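Long-range contacts in protelomerase (Agrobacterium tumefaciens, PDB 4F43), which probably cuts and rejoins DNA at replicated telomere junctions to generate covalently closed hairpin ends, here held in complex with a hairpin product: residues G263-Y268 with L302-Y307; Y268-Y273 with S285-I290. The protein carries 1 engineered substitution. One frame throughout, in Å; residues are numbered along the deposited sequence. Where two conformers were deposited one is given.

Interaction 1 (G263-Y268 with L302-Y307); sequences GLRHLY and LSYMTY. With nucleotides of chain B.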
ATOM      1  N   GLY A 263       6.810  -6.128   4.951  1.00 39.43           N
ATOM      2  CA  GLY A 263       7.221  -7.503   5.172  1.00 29.12           C
ATOM      3  C   GLY A 263       6.400  -8.162   6.265  1.00 20.94           C
ATOM      4  O   GLY A 263       6.211  -9.381   6.270  1.00 20.24           O
ATOM      5  N   LEU A 264       5.905  -7.346   7.191  1.00 25.82           N
ATOM      6  CA  LEU A 264       5.079  -7.828   8.291  1.00 22.62           C
ATOM      7  C   LEU A 264       3.741  -8.360   7.786  1.00 31.18           C
ATOM      8  O   LEU A 264       3.122  -9.208   8.423  1.00 31.43           O
ATOM      9  CB  LEU A 264       4.848  -6.709   9.308  1.00 16.34           C
ATOM     10  CG  LEU A 264       6.099  -6.115   9.958  1.00 19.01           C
ATOM     11  CD1 LEU A 264       5.731  -4.949  10.862  1.00 18.94           C
ATOM     12  CD2 LEU A 264       6.851  -7.182  10.734  1.00 18.24           C
ATOM     13  N   ARG A 265       3.301  -7.849   6.641  1.00 22.92           N
ATOM     14  CA  ARG A 265       2.059  -8.293   6.018  1.00 26.28           C
ATOM     15  C   ARG A 265       2.258  -9.668   5.384  1.00 28.86           C
ATOM     16  O   ARG A 265       1.411 -10.558   5.511  1.00 37.27           O
ATOM     17  CB  ARG A 265       1.605  -7.271   4.972  1.00 29.43           C
ATOM     18  CG  ARG A 265       0.194  -7.470   4.447  1.00 31.51           C
ATOM     19  CD  ARG A 265      -0.350  -6.162   3.886  1.00 32.49           C
ATOM     20  NE  ARG A 265      -1.492  -6.358   2.998  1.00 31.88           N
ATOM     21  CZ  ARG A 265      -2.759  -6.396   3.401  1.00 22.98           C
ATOM     22  NH1 ARG A 265      -3.055  -6.256   4.685  1.00 16.73           N
ATOM     23  NH2 ARG A 265      -3.729  -6.578   2.514  1.00 19.37           N
ATOM     24  N   HIS A 266       3.392  -9.831   4.708  1.00 19.49           N
ATOM     25  CA  HIS A 266       3.782 -11.116   4.141  1.00 29.82           C
ATOM     26  C   HIS A 266       3.895 -12.169   5.239  1.00 37.95           C
ATOM     27  O   HIS A 266       3.321 -13.258   5.137  1.00 48.29           O
ATOM     28  CB  HIS A 266       5.126 -10.992   3.417  1.00 33.23           C
ATOM     29  CG  HIS A 266       5.077 -10.144   2.183  1.00 27.79           C
ATOM     30  ND1 HIS A 266       6.106 -10.108   1.268  1.00 27.25           N
ATOM     31  CD2 HIS A 266       4.126  -9.303   1.713  1.00 29.67           C
ATOM     32  CE1 HIS A 266       5.791  -9.283   0.286  1.00 33.40           C
ATOM     33  NE2 HIS A 266       4.595  -8.781   0.532  1.00 31.62           N
ATOM     34  N   LEU A 267       4.640 -11.831   6.288  1.00 28.18           N
ATOM     35  CA  LEU A 267       4.828 -12.730   7.421  1.00 22.01           C
ATOM     36  C   LEU A 267       3.495 -13.048   8.094  1.00 20.71           C
ATOM     37  O   LEU A 267       3.267 -14.173   8.540  1.00 42.58           O
ATOM     38  CB  LEU A 267       5.800 -12.121   8.432  1.00 18.36           C
ATOM     39  CG  LEU A 267       6.173 -13.002   9.624  1.00 20.35           C
ATOM     40  CD1 LEU A 267       6.797 -14.306   9.149  1.00 14.33           C
ATOM     41  CD2 LEU A 267       7.112 -12.264  10.565  1.00 15.50           C
ATOM     42  N   TYR A 268       2.621 -12.050   8.161  1.00 20.71           N
ATOM     43  CA  TYR A 268       1.272 -12.240   8.683  1.00 21.71           C
ATOM     44  C   TYR A 268       0.534 -13.298   7.869  1.00 33.57           C
ATOM     45  O   TYR A 268      -0.072 -14.220   8.429  1.00 48.42           O
ATOM     46  CB  TYR A 268       0.512 -10.912   8.659  1.00 20.83           C
ATOM     47  CG  TYR A 268      -0.979 -11.035   8.860  1.00 20.76           C
ATOM     48  CD1 TYR A 268      -1.509 -11.361  10.101  1.00 21.58           C
ATOM     49  CD2 TYR A 268      -1.858 -10.806   7.810  1.00 27.16           C
ATOM     50  CE1 TYR A 268      -2.874 -11.467  10.286  1.00 22.17           C
ATOM     51  CE2 TYR A 268      -3.221 -10.905   7.988  1.00 25.63           C
ATOM     52  CZ  TYR A 268      -3.724 -11.239   9.223  1.00 22.18           C
ATOM     53  OH  TYR A 268      -5.084 -11.340   9.397  1.00 20.91           O
ATOM     54  N   LEU A 302       0.130 -14.112  -5.277  1.00 12.44           N
ATOM     55  CA  LEU A 302       1.446 -14.581  -5.702  0.78  8.40           C
ATOM     56  C   LEU A 302       2.552 -13.630  -5.257  1.00 19.65           C
ATOM     57  O   LEU A 302       3.703 -14.037  -5.094  1.00 26.90           O
ATOM     58  CB  LEU A 302       1.489 -14.752  -7.222  0.78 10.46           C
ATOM     59  CG  LEU A 302       0.508 -15.752  -7.837  0.78  9.07           C
ATOM     60  CD1 LEU A 302       0.640 -15.761  -9.351  0.78  6.92           C
ATOM     61  CD2 LEU A 302       0.736 -17.144  -7.268  0.78  9.03           C
ATOM     62  N   SER A 303       2.198 -12.364  -5.064  1.00 23.94           N
ATOM     63  CA  SER A 303       3.162 -11.350  -4.656  1.00 25.49           C
ATOM     64  C   SER A 303       3.434 -11.393  -3.152  1.00 26.37           C
ATOM     65  O   SER A 303       4.352 -10.735  -2.665  1.00 22.58           O
ATOM     66  CB  SER A 303       2.674  -9.955  -5.056  1.00 24.83           C
ATOM     67  OG  SER A 303       2.474  -9.861  -6.457  1.00 22.39           O
ATOM     68  N   TYR A 304       2.636 -12.168  -2.421  1.00 26.82           N
ATOM     69  CA  TYR A 304       2.763 -12.223  -0.965  1.00 22.23           C
ATOM     70  C   TYR A 304       3.489 -13.474  -0.478  1.00 21.42           C
ATOM     71  O   TYR A 304       3.638 -13.683   0.725  1.00 25.54           O
ATOM     72  CB  TYR A 304       1.388 -12.125  -0.300  1.00 19.89           C
ATOM     73  CG  TYR A 304       0.756 -10.758  -0.407  1.00 25.53           C
ATOM     74  CD1 TYR A 304       0.993  -9.787   0.556  1.00 29.79           C
ATOM     75  CD2 TYR A 304      -0.076 -10.437  -1.473  1.00 27.80           C
ATOM     76  CE1 TYR A 304       0.421  -8.534   0.462  1.00 32.92           C
ATOM     77  CE2 TYR A 304      -0.655  -9.187  -1.575  1.00 28.94           C
ATOM     78  CZ  TYR A 304      -0.403  -8.239  -0.605  1.00 32.52           C
ATOM     79  OH  TYR A 304      -0.979  -6.992  -0.707  1.00 28.59           O
ATOM     80  N   MET A 305       3.937 -14.303  -1.414  1.00 15.99           N
ATOM     81  CA  MET A 305       4.618 -15.542  -1.060  1.00 29.02           C
ATOM     82  C   MET A 305       6.108 -15.458  -1.383  1.00 27.58           C
ATOM     83  O   MET A 305       6.535 -15.753  -2.498  1.00 18.19           O
ATOM     84  CB  MET A 305       3.967 -16.726  -1.777  1.00 24.94           C
ATOM     85  CG  MET A 305       2.451 -16.621  -1.859  1.00 21.10           C
ATOM     86  SD  MET A 305       1.609 -18.197  -2.088  1.00 10.86           S
ATOM     87  CE  MET A 305       2.361 -18.785  -3.600  1.00  8.41           C
ATOM     88  N   THR A 306       6.891 -15.046  -0.392  1.00 26.36           N
ATOM     89  CA  THR A 306       8.326 -14.859  -0.569  1.00 31.85           C
ATOM     90  C   THR A 306       9.124 -15.411   0.610  1.00 35.85           C
ATOM     91  O   THR A 306      10.349 -15.524   0.543  1.00 37.24           O
ATOM     92  CB  THR A 306       8.673 -13.373  -0.739  1.00 40.25           C
ATOM     93  OG1 THR A 306      10.096 -13.213  -0.753  1.00 59.17           O
ATOM     94  CG2 THR A 306       8.095 -12.566   0.409  1.00 21.39           C
ATOM     95  N   TYR A 307       8.428 -15.745   1.692  1.00 33.39           N
ATOM     96  CA  TYR A 307       9.073 -16.288   2.882  1.00 20.66           C
ATOM     97  C   TYR A 307       8.786 -17.775   3.038  1.00 25.24           C
ATOM     98  O   TYR A 307       7.809 -18.290   2.497  1.00 27.02           O
ATOM     99  CB  TYR A 307       8.593 -15.555   4.138  1.00 21.54           C
ATOM    100  CG  TYR A 307       8.990 -14.101   4.209  1.00 21.29           C
ATOM    101  CD1 TYR A 307      10.205 -13.662   3.695  1.00 19.49           C
ATOM    102  CD2 TYR A 307       8.148 -13.166   4.795  1.00 27.69           C
ATOM    103  CE1 TYR A 307      10.567 -12.328   3.763  1.00 25.36           C
ATOM    104  CE2 TYR A 307       8.500 -11.834   4.867  1.00 29.88           C
ATOM    105  CZ  TYR A 307       9.711 -11.420   4.350  1.00 29.58           C
ATOM    106  OH  TYR A 307      10.066 -10.092   4.420  1.00 32.47           O
TER
ATOM    107  P    DA B  13       5.200  -6.247  -3.167  1.00 35.61           P
ATOM    108  OP1  DA B  13       5.371  -6.396  -1.704  1.00 35.03           O
ATOM    109  OP2  DA B  13       5.754  -7.265  -4.084  1.00 47.14           O
ATOM    110  O5'  DA B  13       3.639  -6.106  -3.479  1.00 31.00           O
ATOM    111  C5'  DA B  13       2.898  -5.038  -2.905  1.00 30.32           C
ATOM    112  C4'  DA B  13       1.452  -5.088  -3.360  1.00 29.56           C
ATOM    113  O4'  DA B  13       1.267  -4.176  -4.473  1.00 28.71           O
ATOM    114  C3'  DA B  13       0.980  -6.451  -3.854  1.00 29.82           C
ATOM    115  O3'  DA B  13      -0.377  -6.649  -3.484  1.00 30.03           O
ATOM    116  C2'  DA B  13       1.129  -6.337  -5.367  1.00 29.13           C
ATOM    117  C1'  DA B  13       0.737  -4.880  -5.578  1.00 28.43           C
ATOM    118  N9   DA B  13       1.273  -4.281  -6.795  1.00 28.26           N
ATOM    119  C8   DA B  13       2.393  -4.646  -7.487  1.00 28.81           C
ATOM    120  N7   DA B  13       2.617  -3.910  -8.551  1.00 29.04           N
ATOM    121  C5   DA B  13       1.572  -3.001  -8.556  1.00 28.59           C
ATOM    122  C6   DA B  13       1.225  -1.943  -9.420  1.00 29.06           C
ATOM    123  N6   DA B  13       1.924  -1.598 -10.509  1.00 30.03           N
ATOM    124  N1   DA B  13       0.115  -1.241  -9.122  1.00 30.41           N
ATOM    125  C2   DA B  13      -0.600  -1.569  -8.042  1.00 28.66           C
ATOM    126  N3   DA B  13      -0.374  -2.536  -7.158  1.00 30.14           N
ATOM    127  C4   DA B  13       0.736  -3.218  -7.478  1.00 28.15           C
TER
HETATM  128  O   HOH W   1      -3.475  -6.906  -0.430  1.00 19.29           O
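His266 and Tyr304 meet in a buried contact at what is probably the active site of the telomere resolvase catalytic domain, where the first turns of helix 263-276 face the loop that leads from helix 283-291 into strand 307-308. Arg265 on the helix and the later Tyr304 are consistent with the arginine and the tyrosine of tyrosine-recombinase-like enzymes; His266 and Tyr304 lie beside DA13 of chain B. With CG beside its backbone N (chi1 -67°), His266 drives its imidazole into the bend of 302-307. Tyr304 CA sits over one face of that imidazole, 4.2 Å from its centroid, making a CH-pi contact. The imidazole and phenol planes stand 72° apart, and CD2 of His266 lies 3.4 Å from CD1 of Tyr304. Across the ring, ND1 of His266 is 3.3 Å from the methyl CG2 of Thr306, while NE2 of His266, at the ring edge, points toward OP1 of DA13 in chain B, 3.4 Å away. Behind the histidine, the Tyr307 ring presents its edge, with CE2 3.6 Å from Gly263 O; the Tyr307 hydroxyl is hydrogen-bonded to Glu257. Arg265, extended with CG opposite its own nitrogen (chi1 -168°), reaches past Tyr304; its NH1 is bound to Gly152 O, and its NH2 donates to a water that also contacts the Tyr304 hydroxyl. Tyr304 OH also pairs with Tyr262 OH. Its place is consistent with the nucleophilic tyrosine expected in telomere resolvases: Tyr304 OH lies 2.9 Å from O3' of DA13 in chain B.

Interaction 2 (Y268-Y273 with S285-I290); sequences YAEVAY and SYFAAI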
ATOM      1  N   TYR A 268       2.621 -12.050   8.161  1.00 20.71           N
ATOM      2  CA  TYR A 268       1.272 -12.240   8.683  1.00 21.71           C
ATOM      3  C   TYR A 268       0.534 -13.298   7.869  1.00 33.57           C
ATOM      4  O   TYR A 268      -0.072 -14.220   8.429  1.00 48.42           O
ATOM      5  CB  TYR A 268       0.512 -10.912   8.659  1.00 20.83           C
ATOM      6  CG  TYR A 268      -0.979 -11.035   8.860  1.00 20.76           C
ATOM      7  CD1 TYR A 268      -1.509 -11.361  10.101  1.00 21.58           C
ATOM      8  CD2 TYR A 268      -1.858 -10.806   7.810  1.00 27.16           C
ATOM      9  CE1 TYR A 268      -2.874 -11.467  10.286  1.00 22.17           C
ATOM     10  CE2 TYR A 268      -3.221 -10.905   7.988  1.00 25.63           C
ATOM     11  CZ  TYR A 268      -3.724 -11.239   9.223  1.00 22.18           C
ATOM     12  OH  TYR A 268      -5.084 -11.340   9.397  1.00 20.91           O
ATOM     13  N   ALA A 269       0.603 -13.164   6.547  1.00 34.76           N
ATOM     14  CA  ALA A 269      -0.009 -14.133   5.641  1.00 29.42           C
ATOM     15  C   ALA A 269       0.525 -15.544   5.876  1.00 21.29           C
ATOM     16  O   ALA A 269      -0.245 -16.483   6.112  1.00 25.24           O
ATOM     17  CB  ALA A 269       0.208 -13.716   4.197  1.00 33.49           C
ATOM     18  N   GLU A 270       1.847 -15.677   5.824  1.00 16.19           N
ATOM     19  CA  GLU A 270       2.507 -16.969   5.978  1.00 19.85           C
ATOM     20  C   GLU A 270       2.157 -17.647   7.302  1.00 15.22           C
ATOM     21  O   GLU A 270       1.795 -18.826   7.332  1.00 13.34           O
ATOM     22  CB  GLU A 270       4.023 -16.796   5.872  1.00 20.82           C
ATOM     23  CG  GLU A 270       4.786 -18.082   5.608  1.00 29.95           C
ATOM     24  CD  GLU A 270       4.779 -18.471   4.142  1.00 39.44           C
ATOM     25  OE1 GLU A 270       4.149 -17.755   3.336  1.00 37.93           O
ATOM     26  OE2 GLU A 270       5.410 -19.491   3.792  1.00 55.71           O
ATOM     27  N   VAL A 271       2.262 -16.893   8.392  1.00 24.45           N
ATOM     28  CA  VAL A 271       2.012 -17.431   9.726  1.00 28.57           C
ATOM     29  C   VAL A 271       0.543 -17.796   9.943  1.00 26.40           C
ATOM     30  O   VAL A 271       0.236 -18.886  10.431  1.00 28.93           O
ATOM     31  CB  VAL A 271       2.478 -16.459  10.830  1.00 30.11           C
ATOM     32  CG1 VAL A 271       2.021 -16.943  12.197  1.00 24.13           C
ATOM     33  CG2 VAL A 271       3.990 -16.304  10.794  1.00 30.07           C
ATOM     34  N   ALA A 272      -0.362 -16.892   9.574  1.00 22.13           N
ATOM     35  CA  ALA A 272      -1.785 -17.157   9.766  1.00 15.04           C
ATOM     36  C   ALA A 272      -2.270 -18.302   8.881  1.00 18.73           C
ATOM     37  O   ALA A 272      -3.216 -19.006   9.235  1.00 26.09           O
ATOM     38  CB  ALA A 272      -2.607 -15.909   9.536  1.00 17.71           C
ATOM     39  N   TYR A 273      -1.625 -18.488   7.732  1.00 24.39           N
ATOM     40  CA  TYR A 273      -1.891 -19.677   6.932  1.00 20.32           C
ATOM     41  C   TYR A 273      -1.349 -20.905   7.652  1.00 31.10           C
ATOM     42  O   TYR A 273      -1.975 -21.963   7.659  1.00 32.85           O
ATOM     43  CB  TYR A 273      -1.265 -19.575   5.539  1.00 11.23           C
ATOM     44  CG  TYR A 273      -1.388 -20.859   4.747  1.00 14.52           C
ATOM     45  CD1 TYR A 273      -2.551 -21.157   4.049  1.00 18.03           C
ATOM     46  CD2 TYR A 273      -0.344 -21.776   4.706  1.00 18.04           C
ATOM     47  CE1 TYR A 273      -2.671 -22.333   3.330  1.00 20.33           C
ATOM     48  CE2 TYR A 273      -0.454 -22.951   3.991  1.00 16.55           C
ATOM     49  CZ  TYR A 273      -1.618 -23.225   3.304  1.00 17.19           C
ATOM     50  OH  TYR A 273      -1.729 -24.395   2.588  1.00 16.10           O
ATOM     51  N   SER A 285      -6.093 -19.081  -2.095  1.00 14.32           N
ATOM     52  CA  SER A 285      -7.459 -18.773  -1.693  0.99 16.92           C
ATOM     53  C   SER A 285      -7.500 -18.139  -0.306  1.00 17.83           C
ATOM     54  O   SER A 285      -8.181 -17.135  -0.096  1.00 30.34           O
ATOM     55  CB  SER A 285      -8.327 -20.031  -1.726  0.99 19.15           C
ATOM     56  OG  SER A 285      -9.693 -19.709  -1.525  0.99 16.53           O
ATOM     57  N   TYR A 286      -6.767 -18.728   0.633  1.00 15.21           N
ATOM     58  CA  TYR A 286      -6.718 -18.221   1.996  1.00 22.58           C
ATOM     59  C   TYR A 286      -6.074 -16.840   2.025  1.00 22.57           C
ATOM     60  O   TYR A 286      -6.546 -15.940   2.726  1.00 33.91           O
ATOM     61  CB  TYR A 286      -5.956 -19.187   2.904  1.00 24.91           C
ATOM     62  CG  TYR A 286      -6.065 -18.848   4.371  1.00 32.87           C
ATOM     63  CD1 TYR A 286      -7.268 -18.996   5.048  1.00 31.60           C
ATOM     64  CD2 TYR A 286      -4.966 -18.387   5.080  1.00 31.35           C
ATOM     65  CE1 TYR A 286      -7.375 -18.688   6.390  1.00 24.78           C
ATOM     66  CE2 TYR A 286      -5.064 -18.078   6.423  1.00 26.26           C
ATOM     67  CZ  TYR A 286      -6.270 -18.230   7.072  1.00 22.34           C
ATOM     68  OH  TYR A 286      -6.374 -17.923   8.409  1.00 19.96           O
ATOM     69  N   PHE A 287      -5.001 -16.682   1.256  1.00 22.80           N
ATOM     70  CA  PHE A 287      -4.334 -15.392   1.125  1.00 13.72           C
ATOM     71  C   PHE A 287      -5.300 -14.334   0.613  1.00  9.68           C
ATOM     72  O   PHE A 287      -5.419 -13.258   1.195  1.00 14.78           O
ATOM     73  CB  PHE A 287      -3.131 -15.505   0.188  1.00 17.15           C
ATOM     74  CG  PHE A 287      -1.859 -15.904   0.879  1.00 22.01           C
ATOM     75  CD1 PHE A 287      -1.854 -16.918   1.821  1.00 22.11           C
ATOM     76  CD2 PHE A 287      -0.668 -15.270   0.578  1.00 24.55           C
ATOM     77  CE1 PHE A 287      -0.685 -17.286   2.458  1.00 27.98           C
ATOM     78  CE2 PHE A 287       0.505 -15.634   1.208  1.00 28.75           C
ATOM     79  CZ  PHE A 287       0.496 -16.644   2.149  1.00 29.54           C
ATOM     80  N   ALA A 288      -6.002 -14.654  -0.470  1.00 11.74           N
ATOM     81  CA  ALA A 288      -6.972 -13.736  -1.053  1.00 12.77           C
ATOM     82  C   ALA A 288      -8.093 -13.406  -0.071  1.00 16.31           C
ATOM     83  O   ALA A 288      -8.618 -12.293  -0.067  1.00 24.60           O
ATOM     84  CB  ALA A 288      -7.544 -14.318  -2.334  1.00  8.54           C
ATOM     85  N   ALA A 289      -8.447 -14.377   0.765  1.00 21.11           N
ATOM     86  CA  ALA A 289      -9.530 -14.205   1.726  1.00 16.71           C
ATOM     87  C   ALA A 289      -9.141 -13.271   2.868  1.00 18.63           C
ATOM     88  O   ALA A 289      -9.889 -12.357   3.217  1.00 25.53           O
ATOM     89  CB  ALA A 289      -9.969 -15.555   2.275  1.00 15.40           C
ATOM     90  N   ILE A 290      -7.967 -13.503   3.445  1.00 14.74           N
ATOM     91  CA  ILE A 290      -7.530 -12.744   4.611  1.00 14.29           C
ATOM     92  C   ILE A 290      -6.947 -11.379   4.249  1.00 20.52           C
ATOM     93  O   ILE A 290      -6.958 -10.458   5.066  1.00 26.77           O
ATOM     94  CB  ILE A 290      -6.507 -13.542   5.439  1.00 17.42           C
ATOM     95  CG1 ILE A 290      -5.239 -13.789   4.615  1.00 26.00           C
ATOM     96  CG2 ILE A 290      -7.125 -14.851   5.917  1.00 11.51           C
ATOM     97  CD1 ILE A 290      -4.354 -14.891   5.151  1.00 15.15           C
TER
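Ala269 and Phe287 lie at the heart of a helix-helix packing contact between two successive helices of the catalytic domain, 263-276 and 283-291, whose segment axes come within 10.3 Å, with their directions 116° from one another. Phe287 holds CG beside its backbone N, which swings the ring toward Ala269. The Ala269 methyl is set over one face of the phenyl group, toward its rim: a CH-pi contact with CB 3.8 Å from the Phe287 centroid. At the edge of the same ring, Phe287 CE1 meets CB of Tyr273 at 3.9 Å. Glu270 OE1 also comes up in the plane of the phenyl group near CZ, its carboxylate roughly perpendicular to the ring, having folded back at chi2 (81°); the same oxygen has a long, weak ion pair with Lys283. Tyr286 has CG opposite its own backbone N (chi1 -170°), which carries the phenol over to Ala272 and Tyr273 of the other helix. There CE2 of Tyr286 is 3.6 Å from CA of Tyr273, and CD2 of Tyr286 touches the rim of the Tyr273 ring in its plane, 3.8 Å from CD1. Within its own helix, Ile290 lays CG2 over a face of the Tyr286 ring. Pro201 of strand 198-201 also touches Ala272, Tyr286 and Ile290. The Tyr286 hydroxyl stands 3.4 Å from the backbone oxygen of Ala272.

Both interactions are buried in the catalytic domain and use helix 263-276, interaction 1 its first half and interaction 2 the part that follows, with Tyr268 common to both. Interaction 1 has more polar groups, with partners in water, DNA and residues outside its segments; imidazole and phenol lie beside the bound nucleotide, and the guanidinium reaches the phenol through a water. Interaction 2, about 8 Å from the DNA at its nearest atom, is largely aromatic and aliphatic, and its Tyr273 and Tyr286 reach a partly exposed margin. Their centres lie 9 Å apart and the surfaces meet: CE2 of Phe287 is 3.7 Å from Tyr304 O, so the helix pair of interaction 2 backs onto the tyrosine-bearing loop.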